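Orotidine 5'-phosphate decarboxylase (Pyrococcus horikoshii, PDB 2CZE) probably catalyses the decarboxylation of orotidine 5'-monophosphate to UMP, the last step of de novo UMP synthesis, as a homodimer. Local coordinates at residues 29-34 / 55-60; 127-132 / 152-157. One frame throughout, in Å; residues are numbered along the deposited sequence.

Contact 1 (29-34 / 55-60); sequences KVNWPL and IADLKL. With U5P (uridine-5'-monophosphate), chain C.
Val30 and Asp57 carry the backbone pairing of the second and third strands of the TIM (beta/alpha)8 barrel, which run parallel: Val30 N bonds to Ile55 O at 2.8 Å, and Asp57 N to Val30 O at 2.7 Å. The strand axes are 4.6 Å apart at their closest and splay by 32°. On the side of the sheet away from the ligand, Val30 CG2 meets Ala56 CB in loose apolar contact, beneath helices 42-50 and 64-76.

The charged groups gather on the other face. Lys29 NZ forms a salt bridge with Asp57 OD2 at 2.6 Å; OD2 accepts through its anti lone pair, the one away from OD1. The lysine chain runs out straight from the strand and then bends at its last two torsions, which turns the ammonium to both the carboxylate and the ribose, where NZ donates to O3' of the bound UMP at 2.8 Å. Lys59, the proton donor of the active site, is placed near Asp57 OD1 in a Lys-Asp-Lys arrangement, though the position of its NZ is doubtful. Asn31 lies alongside Asp57; its OD1 accepts the N-H of Trp32, while ND2 bonds to Asp62 of the second subunit and weakly to O3' of the nucleotide.

Trp32 supplies the aromatic part. Its NE1 donates to Leu58 O at 3.0 Å, with the acceptor tilted 28° out of the ring plane. Leu58 CD2 sits over one face of the six-membered ring, 3.8 Å from its centroid, in a CH-pi contact, and the indole stacks on Trp32 of the second subunit.

The alternating charges beside the ribose would probably hold carboxylate and ammonium in place; Lys29 ties them to the nucleotide, and Asp62 of the second subunit makes the site a shared one.

Contact 2 (127-132 / 152-157); sequences VANEIE and RLKEGI
Asn129 and Lys154 form the tight part of this contact, where the end of a helix meets the loop after the next one. The Asn129 amide grips the loop backbone at two points: OD1 accepts from Lys154 N at 2.8 Å in a nearly straight bond, and ND2 donates to Arg152 O at 3.0 Å. The second bond lies almost in the amide plane, whereas Lys154 N stands above it by 36°; the two bonds together fix the rotation of the amide. Leu153 CD1 touches Asn129 OD1 and Ala128 CB, and Ile157 CD1 comes within 3.6 Å of Ala128 O.

The solvent side is looser. In Lys154, CG lies opposite the carbonyl carbon (chi1 -71°) and the chain beyond is extended, which carries NZ past the Asn129 side chain to Asn129 O at 3.1 Å, again from above the carbonyl plane. The same ammonium makes a weak salt bridge with Glu132 OE2, 3.3 Å away, the two side chains crossing at about a right angle. Glu132, with positive phi, is the first residue beyond the helix; the positive ammonium near the C-terminal carbonyls would probably interact favourably with the helix dipole.

Ala128, Leu153 and Ile157 all pack on Val136 of strand 135-137, while Arg150 of helix 143-152 bonds to the carbonyls of Leu153 and Ile157, in the loop that leads from that helix to strand 158-161 and packs against the end of helix 121-131.

From the N terminus, the chain completes strand 27-31, turns into helix 32-38, passes through helix 42-50 and returns as strand 53-60, where contact 1 closes a beta-alpha-beta crossover between adjacent barrel strands. Contact 2 opens only later: helix 121-131 leads through strand 135-137 and helix 143-152 to the loop before strand 158-161, and the loop comes back onto the earlier helix. The two closures therefore follow in series, neither nesting nor crossing. The centres of contact 1 and contact 2 lie about 22 Å apart, and the two do not touch. Contact 1 joins strands beside the nucleotide; contact 2 ties outer helix and loop together, away from the active site.

Contact 1 (29-34 / 55-60)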
# COMPACT_ATOMS: atom_id res chain seq x y z
N LYS A 29 -12.24 10.26 -4.11
CA LYS A 29 -11.20 9.25 -3.90
C LYS A 29 -10.61 9.44 -2.51
O LYS A 29 -10.16 10.53 -2.17
CB LYS A 29 -10.09 9.39 -4.95
CG LYS A 29 -9.03 8.27 -4.89
CD LYS A 29 -7.97 8.40 -6.00
CE LYS A 29 -6.93 9.48 -5.68
NZ LYS A 29 -6.06 9.12 -4.51
N VAL A 30 -10.64 8.39 -1.69
CA VAL A 30 -10.06 8.47 -0.36
C VAL A 30 -8.77 7.65 -0.36
O VAL A 30 -8.68 6.65 -1.07
CB VAL A 30 -11.04 7.95 0.75
CG1 VAL A 30 -12.43 8.57 0.54
CG2 VAL A 30 -11.10 6.45 0.76
N ASN A 31 -7.79 8.08 0.42
CA ASN A 31 -6.50 7.39 0.47
C ASN A 31 -6.21 7.14 1.96
O ASN A 31 -7.03 7.48 2.82
CB ASN A 31 -5.43 8.29 -0.17
CG ASN A 31 -4.21 7.52 -0.69
OD1 ASN A 31 -3.74 6.56 -0.07
ND2 ASN A 31 -3.68 7.96 -1.84
N TRP A 32 -5.06 6.56 2.27
CA TRP A 32 -4.75 6.25 3.66
C TRP A 32 -4.74 7.45 4.63
O TRP A 32 -5.10 7.30 5.80
CB TRP A 32 -3.41 5.49 3.75
CG TRP A 32 -3.47 4.13 3.13
CD1 TRP A 32 -2.72 3.66 2.09
CD2 TRP A 32 -4.30 3.03 3.54
NE1 TRP A 32 -3.03 2.35 1.83
CE2 TRP A 32 -3.99 1.93 2.71
CE3 TRP A 32 -5.28 2.87 4.54
CZ2 TRP A 32 -4.62 0.69 2.84
CZ3 TRP A 32 -5.91 1.63 4.67
CH2 TRP A 32 -5.57 0.55 3.82
N PRO A 33 -4.34 8.64 4.15
CA PRO A 33 -4.33 9.78 5.08
C PRO A 33 -5.68 10.04 5.76
O PRO A 33 -5.75 10.18 6.98
CB PRO A 33 -3.90 10.95 4.19
CG PRO A 33 -2.99 10.27 3.20
CD PRO A 33 -3.79 9.03 2.84
N LEU A 34 -6.75 10.06 4.99
CA LEU A 34 -8.08 10.31 5.56
C LEU A 34 -8.57 9.11 6.39
O LEU A 34 -9.16 9.28 7.46
CB LEU A 34 -9.08 10.65 4.45
CG LEU A 34 -10.52 10.95 4.88
CD1 LEU A 34 -10.54 12.15 5.82
CD2 LEU A 34 -11.38 11.21 3.65
N ILE A 55 -13.94 5.93 -4.37
CA ILE A 55 -12.81 5.09 -4.75
C ILE A 55 -11.85 5.07 -3.56
O ILE A 55 -11.48 6.13 -3.05
CB ILE A 55 -12.03 5.70 -5.94
CG1 ILE A 55 -12.91 5.76 -7.19
CG2 ILE A 55 -10.76 4.87 -6.20
CD1 ILE A 55 -12.29 6.62 -8.33
N ALA A 56 -11.46 3.88 -3.11
CA ALA A 56 -10.50 3.76 -2.00
C ALA A 56 -9.16 3.51 -2.68
O ALA A 56 -8.92 2.42 -3.20
CB ALA A 56 -10.85 2.57 -1.10
N ASP A 57 -8.32 4.54 -2.69
CA ASP A 57 -7.00 4.45 -3.32
C ASP A 57 -6.05 3.88 -2.28
O ASP A 57 -5.34 4.62 -1.59
CB ASP A 57 -6.53 5.85 -3.76
CG ASP A 57 -5.27 5.80 -4.63
OD1 ASP A 57 -4.75 4.69 -4.88
OD2 ASP A 57 -4.80 6.88 -5.05
N LEU A 58 -6.04 2.56 -2.15
CA LEU A 58 -5.22 1.89 -1.15
C LEU A 58 -3.88 1.45 -1.69
O LEU A 58 -2.98 1.16 -0.91
CB LEU A 58 -5.96 0.67 -0.59
CG LEU A 58 -7.42 0.85 -0.15
CD1 LEU A 58 -7.95 -0.49 0.42
CD2 LEU A 58 -7.52 1.95 0.91
N LYS A 59 -3.76 1.37 -3.01
CA LYS A 59 -2.52 0.94 -3.64
C LYS A 59 -2.14 -0.40 -3.03
O LYS A 59 -0.98 -0.62 -2.69
CB LYS A 59 -1.39 1.94 -3.36
CG LYS A 59 -1.56 3.31 -4.01
CD LYS A 59 -1.39 3.21 -5.51
CE LYS A 59 -1.27 4.58 -6.13
NZ LYS A 59 -2.47 5.41 -5.82
N LEU A 60 -3.12 -1.29 -2.88
CA LEU A 60 -2.85 -2.59 -2.28
C LEU A 60 -1.70 -3.26 -3.01
O LEU A 60 -1.66 -3.31 -4.24
CB LEU A 60 -4.10 -3.47 -2.31
CG LEU A 60 -5.25 -2.96 -1.43
CD1 LEU A 60 -6.35 -4.02 -1.38
CD2 LEU A 60 -4.73 -2.66 -0.00
N1 U5P C . -1.96 9.26 -6.91
C2 U5P C . -1.09 10.06 -7.66
N3 U5P C . -0.33 9.48 -8.68
C4 U5P C . -0.43 8.11 -8.95
C5 U5P C . -1.29 7.31 -8.21
C6 U5P C . -2.05 7.89 -7.19
O2 U5P C . -0.97 11.27 -7.42
O4 U5P C . 0.23 7.63 -9.87
C1' U5P C . -2.85 9.85 -5.88
C2' U5P C . -2.11 10.67 -4.83
O2' U5P C . -1.73 9.80 -3.76
C3' U5P C . -3.23 11.59 -4.36
C4' U5P C . -3.93 11.91 -5.68
O3' U5P C . -4.12 10.91 -3.47
O4' U5P C . -3.76 10.76 -6.52
C5' U5P C . -3.26 13.11 -6.35
O5' U5P C . -3.48 14.26 -5.53
P U5P C . -2.92 15.73 -5.91
O1P U5P C . -2.91 16.58 -4.70
O2P U5P C . -3.88 16.29 -7.07
O3P U5P C . -1.46 15.54 -6.55

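Contact 2 (127-132 / 152-157)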
# COMPACT_ATOMS: atom_id res chain seq x y z
N VAL A 127 -1.57 -7.30 -18.58
CA VAL A 127 -2.22 -7.92 -17.44
C VAL A 127 -3.61 -7.32 -17.24
O VAL A 127 -4.58 -8.04 -17.00
CB VAL A 127 -1.40 -7.74 -16.15
CG1 VAL A 127 -2.13 -8.37 -14.97
CG2 VAL A 127 -0.05 -8.39 -16.31
N ALA A 128 -3.70 -5.99 -17.34
CA ALA A 128 -4.99 -5.32 -17.17
C ALA A 128 -5.97 -5.81 -18.23
O ALA A 128 -7.15 -5.99 -17.94
CB ALA A 128 -4.82 -3.80 -17.27
N ASN A 129 -5.49 -6.02 -19.46
CA ASN A 129 -6.38 -6.49 -20.53
C ASN A 129 -6.92 -7.88 -20.27
O ASN A 129 -8.06 -8.17 -20.63
CB ASN A 129 -5.66 -6.48 -21.89
CG ASN A 129 -5.53 -5.08 -22.47
OD1 ASN A 129 -6.30 -4.17 -22.13
ND2 ASN A 129 -4.57 -4.89 -23.36
N GLU A 130 -6.12 -8.74 -19.66
CA GLU A 130 -6.59 -10.08 -19.37
C GLU A 130 -7.53 -10.10 -18.15
O GLU A 130 -8.53 -10.82 -18.15
CB GLU A 130 -5.39 -11.04 -19.15
CG GLU A 130 -4.67 -10.94 -17.81
CD GLU A 130 -3.46 -11.88 -17.72
OE1 GLU A 130 -2.93 -12.08 -16.61
OE2 GLU A 130 -3.04 -12.41 -18.77
N ILE A 131 -7.23 -9.28 -17.14
CA ILE A 131 -8.05 -9.20 -15.92
C ILE A 131 -9.34 -8.41 -16.10
O ILE A 131 -10.36 -8.73 -15.49
CB ILE A 131 -7.22 -8.57 -14.76
CG1 ILE A 131 -6.13 -9.55 -14.33
CG2 ILE A 131 -8.13 -8.24 -13.55
CD1 ILE A 131 -5.22 -9.03 -13.25
N GLU A 132 -9.29 -7.37 -16.93
CA GLU A 132 -10.46 -6.53 -17.17
C GLU A 132 -11.02 -5.82 -15.95
O GLU A 132 -12.16 -6.06 -15.54
CB GLU A 132 -11.57 -7.34 -17.87
CG GLU A 132 -11.37 -7.39 -19.38
CD GLU A 132 -12.47 -8.15 -20.11
OE1 GLU A 132 -13.67 -7.90 -19.84
OE2 GLU A 132 -12.13 -8.99 -20.96
N ARG A 152 -3.42 0.89 -26.36
CA ARG A 152 -3.18 -0.54 -26.18
C ARG A 152 -4.10 -1.22 -25.19
O ARG A 152 -4.07 -2.44 -25.03
CB ARG A 152 -1.73 -0.76 -25.74
CG ARG A 152 -0.72 -0.29 -26.75
CD ARG A 152 0.66 -0.08 -26.12
NE ARG A 152 1.65 0.31 -27.12
CZ ARG A 152 1.68 1.48 -27.74
NH1 ARG A 152 2.63 1.72 -28.64
NH2 ARG A 152 0.79 2.43 -27.46
N LEU A 153 -4.93 -0.43 -24.52
CA LEU A 153 -5.85 -0.94 -23.51
C LEU A 153 -7.22 -1.26 -24.10
O LEU A 153 -7.74 -0.49 -24.89
CB LEU A 153 -5.99 0.11 -22.40
CG LEU A 153 -6.77 -0.29 -21.14
CD1 LEU A 153 -5.96 -1.28 -20.33
CD2 LEU A 153 -7.06 0.96 -20.31
N LYS A 154 -7.80 -2.40 -23.72
CA LYS A 154 -9.14 -2.76 -24.22
C LYS A 154 -10.10 -1.61 -24.02
O LYS A 154 -10.17 -1.04 -22.93
CB LYS A 154 -9.68 -3.99 -23.49
CG LYS A 154 -8.98 -5.27 -23.85
CD LYS A 154 -9.70 -6.46 -23.25
CE LYS A 154 -9.05 -7.74 -23.71
NZ LYS A 154 -9.72 -8.94 -23.14
N GLU A 155 -10.86 -1.28 -25.06
CA GLU A 155 -11.82 -0.17 -25.05
C GLU A 155 -12.73 -0.07 -23.83
O GLU A 155 -13.03 1.04 -23.37
CB GLU A 155 -12.71 -0.23 -26.30
CG GLU A 155 -11.97 -0.08 -27.61
CD GLU A 155 -12.91 -0.09 -28.81
OE1 GLU A 155 -13.80 0.80 -28.88
OE2 GLU A 155 -12.76 -0.98 -29.67
N GLY A 156 -13.17 -1.21 -23.33
CA GLY A 156 -14.07 -1.21 -22.18
C GLY A 156 -13.44 -0.81 -20.85
O GLY A 156 -14.15 -0.57 -19.88
N ILE A 157 -12.12 -0.73 -20.81
CA ILE A 157 -11.44 -0.36 -19.57
C ILE A 157 -11.23 1.15 -19.52
O ILE A 157 -10.75 1.75 -20.47
CB ILE A 157 -10.09 -1.10 -19.47
CG1 ILE A 157 -10.34 -2.61 -19.54
CG2 ILE A 157 -9.37 -0.72 -18.17
CD1 ILE A 157 -9.07 -3.47 -19.66